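Local coordinates for protein Ras-3 from Cryphonectria parasitica (Cryphonectria parasitica, PDB 4KU4) that belongs to the Ras family of small P-loop proteins and binds guanosine-5'-diphosphate together with a magnesium ion, at residues 18-23 against 77-82; 28-33 against 141-146; 51-56 against 185-190. All blocks are in the same frame, centred on the assembly; numbering follows the deposited sequence.

Interaction 1: residues 18-23 against 77-82; sequences AMLGEG and ALREQW. With GDP (guanosine-5'-diphosphate), chain C.
On the strand side the contact rests mainly on Leu20, through one methyl group: its CD2 lies 4.0 Å from Arg79 CG and also 4.0 Å from Trp82 CE3, and so sits between two side chains that leave the helix one turn apart. The leucine meets the indole at a slant. Its CG stands beside the backbone N (chi1 -60°), a setting that carries CD2 out to the helix. Ala18, two residues back on the same side of strand 18-20, meets the helix more lightly, with CB 4.1 Å from Trp82 O; that oxygen is hydrogen-bonded to Asn86.

The packed side is deepened by residues beyond the two segments, since Leu20 also touches Phe89 of the neighbouring strand and Val111 of helix 98-118, while Trp82 rests against Leu67 and Thr69. The indole is folded back on its own helix, with Arg79 CA 3.3 Å above the plane of the Trp82 ring, toward its rim. On the looser side, Leu78, Glu80 and Gln81 lie at the surface and make no contact with 18-23. Arg79 joins the two environments: its methylene CG packs on Leu20, and its chain then bends at chi3 (-39°) to bring NH2 into a salt bridge with Glu110. Further along the segment, in the phosphate-binding loop, Gly23 C approaches O3B of guanosine-5'-diphosphate to 3.7 Å.

By its sequence, helix 77-82 corresponds to part of the switch II region of Ras proteins. No hydrogen bond ties it to 18-23, and the contact is largely between carbon surfaces, with one carbonyl oxygen, Trp82 O, against the methyl of Ala18; this is consistent with a helix that could shift without breaking polar links to the strand.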
loop_
_atom_site.group_PDB
_atom_site.type_symbol
_atom_site.label_atom_id
_atom_site.label_comp_id
_atom_site.label_asym_id
_atom_site.label_seq_id
_atom_site.Cartn_x
_atom_site.Cartn_y
_atom_site.Cartn_z
ATOM N N ALA A 18 2.171 4.435 4.578
ATOM C CA ALA A 18 3.387 4.413 3.769
ATOM C C ALA A 18 3.294 3.421 2.591
ATOM O O ALA A 18 2.805 2.310 2.747
ATOM C CB ALA A 18 4.632 4.140 4.644
ATOM N N MET A 19 3.736 3.857 1.412
ATOM C CA MET A 19 3.948 2.957 0.273
ATOM C C MET A 19 5.302 2.280 0.377
ATOM O O MET A 19 6.301 2.936 0.624
ATOM C CB MET A 19 3.914 3.739 -1.030
ATOM C CG MET A 19 2.717 4.636 -1.150
ATOM S SD MET A 19 1.186 3.698 -1.222
ATOM C CE MET A 19 1.360 2.897 -2.811
ATOM N N LEU A 20 5.319 0.968 0.206
ATOM C CA LEU A 20 6.584 0.222 0.086
ATOM C C LEU A 20 6.533 -0.684 -1.138
ATOM O O LEU A 20 5.449 -1.003 -1.636
ATOM C CB LEU A 20 6.842 -0.611 1.342
ATOM C CG LEU A 20 6.950 0.132 2.671
ATOM C CD1 LEU A 20 6.892 -0.834 3.870
ATOM C CD2 LEU A 20 8.206 0.988 2.700
ATOM N N GLY A 21 7.708 -1.093 -1.611
ATOM C CA GLY A 21 7.836 -1.913 -2.803
ATOM C C GLY A 21 9.058 -1.542 -3.631
ATOM O O GLY A 21 9.563 -0.423 -3.545
ATOM N N GLU A 22 9.538 -2.480 -4.441
ATOM C CA GLU A 22 10.679 -2.186 -5.305
ATOM C C GLU A 22 10.344 -1.114 -6.328
ATOM O O GLU A 22 9.177 -0.802 -6.563
ATOM C CB GLU A 22 11.131 -3.441 -6.046
ATOM C CG GLU A 22 11.867 -4.443 -5.196
ATOM C CD GLU A 22 12.546 -5.508 -6.040
ATOM O OE1 GLU A 22 11.976 -5.891 -7.090
ATOM O OE2 GLU A 22 13.650 -5.947 -5.662
ATOM N N GLY A 23 11.376 -0.555 -6.950
ATOM C CA GLY A 23 11.167 0.412 -8.010
ATOM C C GLY A 23 10.400 -0.159 -9.183
ATOM O O GLY A 23 10.610 -1.305 -9.574
ATOM N N ALA A 77 18.049 1.511 6.108
ATOM C CA ALA A 77 17.862 2.371 7.274
ATOM C C ALA A 77 16.778 3.421 7.042
ATOM O O ALA A 77 15.963 3.684 7.926
ATOM C CB ALA A 77 19.181 3.041 7.669
ATOM N N LEU A 78 16.771 4.027 5.857
ATOM C CA LEU A 78 15.733 5.006 5.533
ATOM C C LEU A 78 14.356 4.335 5.535
ATOM O O LEU A 78 13.379 4.907 6.010
ATOM C CB LEU A 78 16.009 5.683 4.186
ATOM C CG LEU A 78 15.058 6.802 3.731
ATOM C CD1 LEU A 78 14.968 7.901 4.775
ATOM C CD2 LEU A 78 15.485 7.383 2.383
ATOM N N ARG A 79 14.279 3.111 5.025
ATOM C CA ARG A 79 13.012 2.394 5.030
ATOM C C ARG A 79 12.486 2.273 6.457
ATOM O O ARG A 79 11.286 2.372 6.694
ATOM C CB ARG A 79 13.151 1.017 4.384
ATOM C CG ARG A 79 11.832 0.331 4.124
ATOM C CD ARG A 79 12.031 -0.897 3.259
ATOM N NE ARG A 79 13.027 -0.679 2.213
ATOM C CZ ARG A 79 14.231 -1.249 2.198
ATOM N NH1 ARG A 79 15.085 -0.996 1.210
ATOM N NH2 ARG A 79 14.584 -2.074 3.168
ATOM N N GLU A 80 13.392 2.077 7.412
ATOM C CA GLU A 80 13.006 1.966 8.815
ATOM C C GLU A 80 12.388 3.259 9.360
ATOM O O GLU A 80 11.513 3.219 10.218
ATOM C CB GLU A 80 14.191 1.533 9.684
ATOM C CG GLU A 80 13.904 0.291 10.513
ATOM C CD GLU A 80 14.684 0.262 11.818
ATOM O OE1 GLU A 80 15.918 0.441 11.776
ATOM O OE2 GLU A 80 14.063 0.057 12.883
ATOM N N GLN A 81 12.837 4.408 8.869
ATOM C CA GLN A 81 12.224 5.665 9.301
ATOM C C GLN A 81 10.811 5.759 8.728
ATOM O O GLN A 81 9.872 6.122 9.432
ATOM C CB GLN A 81 13.056 6.874 8.866
ATOM C CG GLN A 81 12.808 8.124 9.701
ATOM C CD GLN A 81 14.059 8.987 9.822
ATOM O OE1 GLN A 81 14.604 9.448 8.821
ATOM N NE2 GLN A 81 14.524 9.200 11.051
ATOM N N TRP A 82 10.674 5.411 7.456
ATOM C CA TRP A 82 9.368 5.412 6.808
ATOM C C TRP A 82 8.372 4.585 7.629
ATOM O O TRP A 82 7.200 4.950 7.776
ATOM C CB TRP A 82 9.472 4.848 5.389
ATOM C CG TRP A 82 10.367 5.609 4.427
ATOM C CD1 TRP A 82 10.722 6.923 4.490
ATOM C CD2 TRP A 82 10.984 5.081 3.242
ATOM N NE1 TRP A 82 11.531 7.245 3.419
ATOM C CE2 TRP A 82 11.701 6.131 2.639
ATOM C CE3 TRP A 82 10.993 3.822 2.634
ATOM C CZ2 TRP A 82 12.428 5.959 1.457
ATOM C CZ3 TRP A 82 11.711 3.653 1.463
ATOM C CH2 TRP A 82 12.418 4.715 0.885
HETATM P PB GDP C . 7.199 3.090 -8.763
HETATM O O1B GDP C . 6.762 4.410 -8.173
HETATM O O2B GDP C . 6.797 1.957 -7.823
HETATM O O3B GDP C . 8.696 3.080 -8.995
HETATM O O3A GDP C . 6.425 2.879 -10.169
HETATM P PA GDP C . 5.773 4.027 -11.125
HETATM O O1A GDP C . 4.473 4.565 -10.570
HETATM O O2A GDP C . 6.740 5.146 -11.432
HETATM O "O5'" GDP C . 5.429 3.191 -12.448
HETATM C "C5'" GDP C . 6.494 2.537 -13.144
HETATM C "C4'" GDP C . 5.989 2.204 -14.538
HETATM O "O4'" GDP C . 4.894 1.325 -14.383
HETATM C "C3'" GDP C . 5.468 3.414 -15.287
HETATM O "O3'" GDP C . 5.821 3.306 -16.678
HETATM C "C2'" GDP C . 3.970 3.301 -15.141
HETATM O "O2'" GDP C . 3.279 3.886 -16.244
HETATM C "C1'" GDP C . 3.776 1.799 -15.101
HETATM N N9 GDP C . 2.585 1.381 -14.335
HETATM C C8 GDP C . 2.317 1.648 -13.041
HETATM N N7 GDP C . 1.146 1.077 -12.674
HETATM C C5 GDP C . 0.663 0.424 -13.745
HETATM C C6 GDP C . -0.528 -0.381 -14.055
HETATM O O6 GDP C . -1.386 -0.598 -13.184
HETATM N N1 GDP C . -0.648 -0.884 -15.292
HETATM C C2 GDP C . 0.251 -0.669 -16.253
HETATM N N2 GDP C . 0.025 -1.212 -17.474
HETATM N N3 GDP C . 1.372 0.067 -16.045
HETATM C C4 GDP C . 1.613 0.625 -14.836
#

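Interaction 2: residues 28-33 against 141-146. With MG (magnesium ion), chain D; GDP (guanosine-5'-diphosphate), chain C.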
loop_
_atom_site.group_PDB
_atom_site.type_symbol
_atom_site.label_atom_id
_atom_site.label_comp_id
_atom_site.label_asym_id
_atom_site.label_seq_id
_atom_site.Cartn_x
_atom_site.Cartn_y
_atom_site.Cartn_z
ATOM N N THR A 28 4.072 5.239 -7.054
ATOM C CA THR A 28 3.691 6.606 -7.394
ATOM C C THR A 28 2.386 6.678 -8.185
ATOM O O THR A 28 1.516 7.505 -7.882
ATOM C CB THR A 28 4.797 7.305 -8.198
ATOM O OG1 THR A 28 5.991 7.360 -7.413
ATOM C CG2 THR A 28 4.355 8.736 -8.547
ATOM N N SER A 29 2.257 5.807 -9.184
ATOM C CA SER A 29 1.070 5.752 -10.038
ATOM C C SER A 29 -0.201 5.477 -9.221
ATOM O O SER A 29 -1.225 6.137 -9.413
ATOM C CB SER A 29 1.251 4.707 -11.152
ATOM O OG SER A 29 2.303 5.090 -12.029
ATOM N N LEU A 30 -0.112 4.531 -8.290
ATOM C CA LEU A 30 -1.232 4.215 -7.406
ATOM C C LEU A 30 -1.639 5.427 -6.572
ATOM O O LEU A 30 -2.818 5.736 -6.446
ATOM C CB LEU A 30 -0.875 3.046 -6.483
ATOM C CG LEU A 30 -0.920 1.647 -7.089
ATOM C CD1 LEU A 30 -0.180 0.674 -6.183
ATOM C CD2 LEU A 30 -2.353 1.192 -7.299
ATOM N N THR A 31 -0.647 6.108 -6.001
ATOM C CA THR A 31 -0.902 7.220 -5.095
ATOM C C THR A 31 -1.487 8.421 -5.838
ATOM O O THR A 31 -2.380 9.089 -5.336
ATOM C CB THR A 31 0.382 7.662 -4.365
ATOM O OG1 THR A 31 1.025 6.531 -3.760
ATOM C CG2 THR A 31 0.053 8.666 -3.281
ATOM N N VAL A 32 -0.955 8.701 -7.020
ATOM C CA VAL A 32 -1.420 9.808 -7.857
ATOM C C VAL A 32 -2.844 9.528 -8.357
ATOM O O VAL A 32 -3.698 10.414 -8.390
ATOM C CB VAL A 32 -0.435 10.023 -9.040
ATOM C CG1 VAL A 32 -1.022 10.947 -10.077
ATOM C CG2 VAL A 32 0.894 10.557 -8.526
ATOM N N ASN A 33 -3.106 8.278 -8.705
ATOM C CA ASN A 33 -4.460 7.863 -9.068
ATOM C C ASN A 33 -5.439 8.022 -7.909
ATOM O O ASN A 33 -6.477 8.665 -8.055
ATOM C CB ASN A 33 -4.468 6.429 -9.613
ATOM C CG ASN A 33 -5.850 5.989 -10.082
ATOM O OD1 ASN A 33 -6.627 5.387 -9.321
ATOM N ND2 ASN A 33 -6.165 6.286 -11.338
ATOM N N VAL A 141 -1.529 -4.031 3.655
ATOM C CA VAL A 141 -2.161 -4.660 2.499
ATOM C C VAL A 141 -1.113 -4.917 1.428
ATOM O O VAL A 141 -0.317 -4.035 1.095
ATOM C CB VAL A 141 -3.380 -3.856 1.935
ATOM C CG1 VAL A 141 -2.993 -2.439 1.543
ATOM C CG2 VAL A 141 -4.024 -4.605 0.744
ATOM N N LEU A 142 -1.080 -6.148 0.926
ATOM C CA LEU A 142 -0.235 -6.472 -0.212
ATOM C C LEU A 142 -1.018 -6.193 -1.473
ATOM O O LEU A 142 -2.131 -6.694 -1.631
ATOM C CB LEU A 142 0.152 -7.941 -0.202
ATOM C CG LEU A 142 1.128 -8.486 0.832
ATOM C CD1 LEU A 142 1.030 -9.989 0.740
ATOM C CD2 LEU A 142 2.565 -8.011 0.571
ATOM N N VAL A 143 -0.428 -5.419 -2.374
ATOM C CA VAL A 143 -1.112 -5.011 -3.592
ATOM C C VAL A 143 -0.437 -5.595 -4.820
ATOM O O VAL A 143 0.743 -5.365 -5.055
ATOM C CB VAL A 143 -1.165 -3.474 -3.719
ATOM C CG1 VAL A 143 -1.655 -3.049 -5.106
ATOM C CG2 VAL A 143 -2.036 -2.865 -2.627
ATOM N N GLY A 144 -1.178 -6.370 -5.595
ATOM C CA GLY A 144 -0.659 -6.880 -6.861
ATOM C C GLY A 144 -1.065 -5.918 -7.962
ATOM O O GLY A 144 -2.193 -5.978 -8.442
ATOM N N ASN A 145 -0.144 -5.040 -8.362
ATOM C CA ASN A 145 -0.461 -3.978 -9.316
ATOM C C ASN A 145 -0.148 -4.396 -10.745
ATOM O O ASN A 145 0.542 -5.391 -10.968
ATOM C CB ASN A 145 0.294 -2.696 -8.965
ATOM C CG ASN A 145 -0.180 -1.494 -9.782
ATOM O OD1 ASN A 145 -1.382 -1.290 -9.964
ATOM N ND2 ASN A 145 0.765 -0.681 -10.253
ATOM N N LYS A 146 -0.682 -3.627 -11.694
ATOM C CA LYS A 146 -0.562 -3.878 -13.129
ATOM C C LYS A 146 -1.394 -5.087 -13.552
ATOM O O LYS A 146 -0.999 -5.854 -14.430
ATOM C CB LYS A 146 0.906 -4.025 -13.569
ATOM C CG LYS A 146 1.882 -3.033 -12.942
ATOM C CD LYS A 146 3.082 -2.791 -13.840
ATOM C CE LYS A 146 4.106 -1.872 -13.162
ATOM N NZ LYS A 146 5.426 -1.918 -13.858
HETATM MG MG MG D . 7.848 6.204 -7.541
HETATM P PB GDP C . 7.199 3.090 -8.763
HETATM O O1B GDP C . 6.762 4.410 -8.173
HETATM O O2B GDP C . 6.797 1.957 -7.823
HETATM O O3B GDP C . 8.696 3.080 -8.995
HETATM O O3A GDP C . 6.425 2.879 -10.169
HETATM P PA GDP C . 5.773 4.027 -11.125
HETATM O O1A GDP C . 4.473 4.565 -10.570
HETATM O O2A GDP C . 6.740 5.146 -11.432
HETATM O "O5'" GDP C . 5.429 3.191 -12.448
HETATM C "C5'" GDP C . 6.494 2.537 -13.144
HETATM C "C4'" GDP C . 5.989 2.204 -14.538
HETATM O "O4'" GDP C . 4.894 1.325 -14.383
HETATM C "C3'" GDP C . 5.468 3.414 -15.287
HETATM O "O3'" GDP C . 5.821 3.306 -16.678
HETATM C "C2'" GDP C . 3.970 3.301 -15.141
HETATM O "O2'" GDP C . 3.279 3.886 -16.244
HETATM C "C1'" GDP C . 3.776 1.799 -15.101
HETATM N N9 GDP C . 2.585 1.381 -14.335
HETATM C C8 GDP C . 2.317 1.648 -13.041
HETATM N N7 GDP C . 1.146 1.077 -12.674
HETATM C C5 GDP C . 0.663 0.424 -13.745
HETATM C C6 GDP C . -0.528 -0.381 -14.055
HETATM O O6 GDP C . -1.386 -0.598 -13.184
HETATM N N1 GDP C . -0.648 -0.884 -15.292
HETATM C C2 GDP C . 0.251 -0.669 -16.253
HETATM N N2 GDP C . 0.025 -1.212 -17.474
HETATM N N3 GDP C . 1.372 0.067 -16.045
HETATM C C4 GDP C . 1.613 0.625 -14.836
HETATM O O HOH W 1 7.999 6.776 -9.657
HETATM O O HOH W 2 9.765 5.123 -7.706
HETATM O O HOH W 3 8.849 8.074 -7.195
HETATM O O HOH W 4 7.598 5.596 -5.486
#
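Asn145 OD1 is gripped by two donors, the hydroxyl of Thr174 and the backbone N of Ala176, and the methyl CD2 of Leu30 lies 3.8 Å from this same oxygen. The Leu30 and Asn145 side chains come at each other from opposite directions, which puts an apolar group beside a buried polar atom whose needs are already met. The other branch of the leucine reaches toward Val143 tip to tip, with Leu30 CD1 4.1 Å from Val143 CG1. Asn145 ND2 is fixed as well, by the carbonyl of Val25, and lies 3.0 Å from N7 of guanosine-5'-diphosphate; held at both ends, the amide has little freedom to rotate.

Asn145 and Lys146 open the NKxD sequence of Ras proteins, which Asp148 completes with a hydrogen bond to the ligand. The extended chain of Lys146 runs over one face of the guanine, its CG 3.8 Å from C5 of the nucleotide, and NZ ends at a salt bridge with Asp94.

At the start of the helix the grip passes to the phosphates. Ser29 holds O1A of the nucleotide twice, through its backbone N and, at 2.7 Å, through OG, which stands beside that N (chi1 -65°). Thr28 N gives a nearly straight bond to O1B of the nucleotide (3.0 Å, 171° at the hydrogen). The magnesium ion is six-coordinate, bound by this O1B, four waters and Thr28 OG1 (2.2 Å), and the threonine hydroxyl also pairs with Asp68.

Helix 27-35 follows the P-loop and leans on the sheet here: Leu30 reaches Val92 of strand 88-94 as well as strand 140-145, while Val182 of the C-terminal helix touches both Leu30 and Asn33.

Interaction 3: residues 51-56 against 185-190; sequences YRRQCV and AFFSVV
The guanidinium of Arg53 has Phe187 CZ over one face, 4.1 Å above the plane and displaced toward the rim, with Arg53 NH2 the nearest atom to that carbon at 4.3 Å. In the plane of the group, NE donates to the carbonyl O of Gln54 over 3.2 Å, although it approaches from well above the plane of that carbonyl. NH2 is committed to a salt bridge with Glu183, and it also bonds to the backbone O of Leu34, so several bonds fix the turn of the group that meets the phenylalanine. The Phe187 ring, for its part, receives both its partners obliquely.

The second partner is Cys55, whose SG lies 3.8 Å from Phe187 CE1 and 4.6 Å from the centroid of that ring, 47° off the ring normal. This is a slanted sulfur-aromatic contact, supported by Cys55 CB at 4.1 Å from Phe187 CZ. With chi1 at 51° the sulfur sits between the backbone N and carbonyl carbon of its residue, and from there it meets the CE1 and CZ side of the ring. CZ is thus shared, near the cysteine and the guanidinium alike.

Strand 50-57 is the outermost strand on one side of the mixed sheet of this Ras-like alpha/beta fold, and the ring of Phe187 bridges to it from the C-terminal helix 182-196. Arg53 and Cys55, two residues apart, point to the helix from the same face of the strand. Phe187 also touches Leu64 on the adjacent strand 60-67, where Val190, one turn further along the helix, packs too. Within the helix, Ser188 OG donates back to the carbonyl O of Ala185 over 2.6 Å.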
loop_
_atom_site.group_PDB
_atom_site.type_symbol
_atom_site.label_atom_id
_atom_site.label_comp_id
_atom_site.label_asym_id
_atom_site.label_seq_id
_atom_site.Cartn_x
_atom_site.Cartn_y
_atom_site.Cartn_z
ATOM N N TYR A 51 1.305 12.617 -0.348
ATOM C CA TYR A 51 0.053 12.933 -1.042
ATOM C C TYR A 51 -1.122 12.844 -0.087
ATOM O O TYR A 51 -1.054 12.151 0.922
ATOM C CB TYR A 51 -0.168 11.966 -2.214
ATOM C CG TYR A 51 0.851 12.064 -3.317
ATOM C CD1 TYR A 51 0.648 12.913 -4.397
ATOM C CD2 TYR A 51 2.017 11.299 -3.284
ATOM C CE1 TYR A 51 1.575 13.013 -5.414
ATOM C CE2 TYR A 51 2.956 11.393 -4.297
ATOM C CZ TYR A 51 2.731 12.247 -5.358
ATOM O OH TYR A 51 3.645 12.338 -6.371
ATOM N N ARG A 52 -2.215 13.540 -0.402
ATOM C CA ARG A 52 -3.380 13.536 0.471
ATOM C C ARG A 52 -4.648 13.162 -0.280
ATOM O O ARG A 52 -4.852 13.554 -1.436
ATOM C CB ARG A 52 -3.577 14.914 1.115
ATOM C CG ARG A 52 -2.484 15.332 2.089
ATOM C CD ARG A 52 -2.574 16.818 2.417
ATOM N NE ARG A 52 -2.527 17.638 1.209
ATOM C CZ ARG A 52 -1.428 17.998 0.557
ATOM N NH1 ARG A 52 -0.213 17.617 0.971
ATOM N NH2 ARG A 52 -1.548 18.742 -0.533
ATOM N N ARG A 53 -5.508 12.416 0.396
ATOM C CA ARG A 53 -6.850 12.135 -0.108
ATOM C C ARG A 53 -7.875 12.391 0.997
ATOM O O ARG A 53 -7.881 11.716 2.028
ATOM C CB ARG A 53 -6.950 10.686 -0.603
ATOM C CG ARG A 53 -8.392 10.227 -0.936
ATOM C CD ARG A 53 -8.908 10.804 -2.251
ATOM N NE ARG A 53 -10.338 10.537 -2.430
ATOM C CZ ARG A 53 -10.840 9.481 -3.066
ATOM N NH1 ARG A 53 -12.151 9.326 -3.156
ATOM N NH2 ARG A 53 -10.042 8.576 -3.608
ATOM N N GLN A 54 -8.725 13.393 0.793
ATOM C CA GLN A 54 -9.893 13.557 1.635
ATOM C C GLN A 54 -10.957 12.669 1.025
ATOM O O GLN A 54 -11.138 12.663 -0.201
ATOM C CB GLN A 54 -10.363 15.015 1.641
ATOM C CG GLN A 54 -9.381 15.955 2.301
ATOM C CD GLN A 54 -9.957 17.348 2.525
ATOM O OE1 GLN A 54 -9.932 18.199 1.633
ATOM N NE2 GLN A 54 -10.465 17.583 3.726
ATOM N N CYS A 55 -11.627 11.896 1.870
ATOM C CA CYS A 55 -12.640 10.960 1.397
ATOM C C CYS A 55 -13.589 10.627 2.529
ATOM O O CYS A 55 -13.409 11.074 3.665
ATOM C CB CYS A 55 -11.972 9.667 0.882
ATOM S SG CYS A 55 -10.777 8.917 2.046
ATOM N N VAL A 56 -14.618 9.856 2.199
ATOM C CA VAL A 56 -15.489 9.257 3.192
ATOM C C VAL A 56 -15.368 7.747 3.031
ATOM O O VAL A 56 -15.691 7.205 1.974
ATOM C CB VAL A 56 -16.962 9.664 2.980
ATOM C CG1 VAL A 56 -17.823 9.097 4.096
ATOM C CG2 VAL A 56 -17.092 11.176 2.935
ATOM N N ALA A 185 -8.003 -0.892 -2.343
ATOM C CA ALA A 185 -6.704 -1.265 -1.803
ATOM C C ALA A 185 -6.305 -0.360 -0.637
ATOM O O ALA A 185 -6.003 -0.848 0.451
ATOM C CB ALA A 185 -5.671 -1.220 -2.878
ATOM N N PHE A 186 -6.290 0.953 -0.868
ATOM C CA PHE A 186 -5.924 1.903 0.181
ATOM C C PHE A 186 -6.898 1.893 1.356
ATOM O O PHE A 186 -6.479 1.943 2.514
ATOM C CB PHE A 186 -5.836 3.334 -0.367
ATOM C CG PHE A 186 -4.598 3.605 -1.172
ATOM C CD1 PHE A 186 -3.431 4.024 -0.548
ATOM C CD2 PHE A 186 -4.602 3.480 -2.556
ATOM C CE1 PHE A 186 -2.294 4.285 -1.272
ATOM C CE2 PHE A 186 -3.455 3.751 -3.286
ATOM C CZ PHE A 186 -2.298 4.150 -2.637
ATOM N N PHE A 187 -8.200 1.859 1.069
ATOM C CA PHE A 187 -9.170 1.909 2.152
ATOM C C PHE A 187 -9.162 0.622 2.985
ATOM O O PHE A 187 -9.613 0.616 4.125
ATOM C CB PHE A 187 -10.583 2.163 1.618
ATOM C CG PHE A 187 -10.754 3.477 0.918
ATOM C CD1 PHE A 187 -9.738 4.421 0.886
ATOM C CD2 PHE A 187 -11.948 3.770 0.291
ATOM C CE1 PHE A 187 -9.912 5.632 0.237
ATOM C CE2 PHE A 187 -12.130 4.977 -0.361
ATOM C CZ PHE A 187 -11.112 5.911 -0.382
ATOM N N SER A 188 -8.635 -0.460 2.423
ATOM C CA SER A 188 -8.661 -1.743 3.113
ATOM C C SER A 188 -7.960 -1.695 4.464
ATOM O O SER A 188 -8.407 -2.325 5.420
ATOM C CB SER A 188 -8.090 -2.872 2.235
ATOM O OG SER A 188 -6.684 -2.748 2.050
ATOM N N VAL A 189 -6.867 -0.944 4.555
ATOM C CA VAL A 189 -6.121 -0.929 5.806
ATOM C C VAL A 189 -6.782 -0.024 6.834
ATOM O O VAL A 189 -6.678 -0.257 8.041
ATOM C CB VAL A 189 -4.647 -0.555 5.601
ATOM C CG1 VAL A 189 -3.873 -1.765 5.050
ATOM C CG2 VAL A 189 -4.508 0.647 4.690
ATOM N N VAL A 190 -7.476 1.002 6.360
ATOM C CA VAL A 190 -8.277 1.822 7.260
ATOM C C VAL A 190 -9.431 0.993 7.824
ATOM O O VAL A 190 -9.706 1.030 9.026
ATOM C CB VAL A 190 -8.866 3.053 6.547
ATOM C CG1 VAL A 190 -9.836 3.792 7.496
ATOM C CG2 VAL A 190 -7.733 3.972 6.037
#

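Overall arrangement
All three contacts reach the same six-stranded sheet, and their segments alternate along the chain. Interactions 1 and 2 meet at the P-loop: strand 15-20 leads through it into helix 27-35, both contacts touch guanosine-5'-diphosphate, and their centres are 14 Å apart. Met19, on the strand of interaction 1, ties them together, with CG 3.6 Å from Thr31 OG1, and its SD lies 3.5 Å from Phe186 CE1 of interaction 3. Interactions 2 and 3, about 12 Å apart between centres, join more broadly: Thr31 CG2 is 3.3 Å from Tyr51 CD2, and Val141 packs on Ala185, Ser188 and Val189. Interaction 3 itself does not touch the nucleotide.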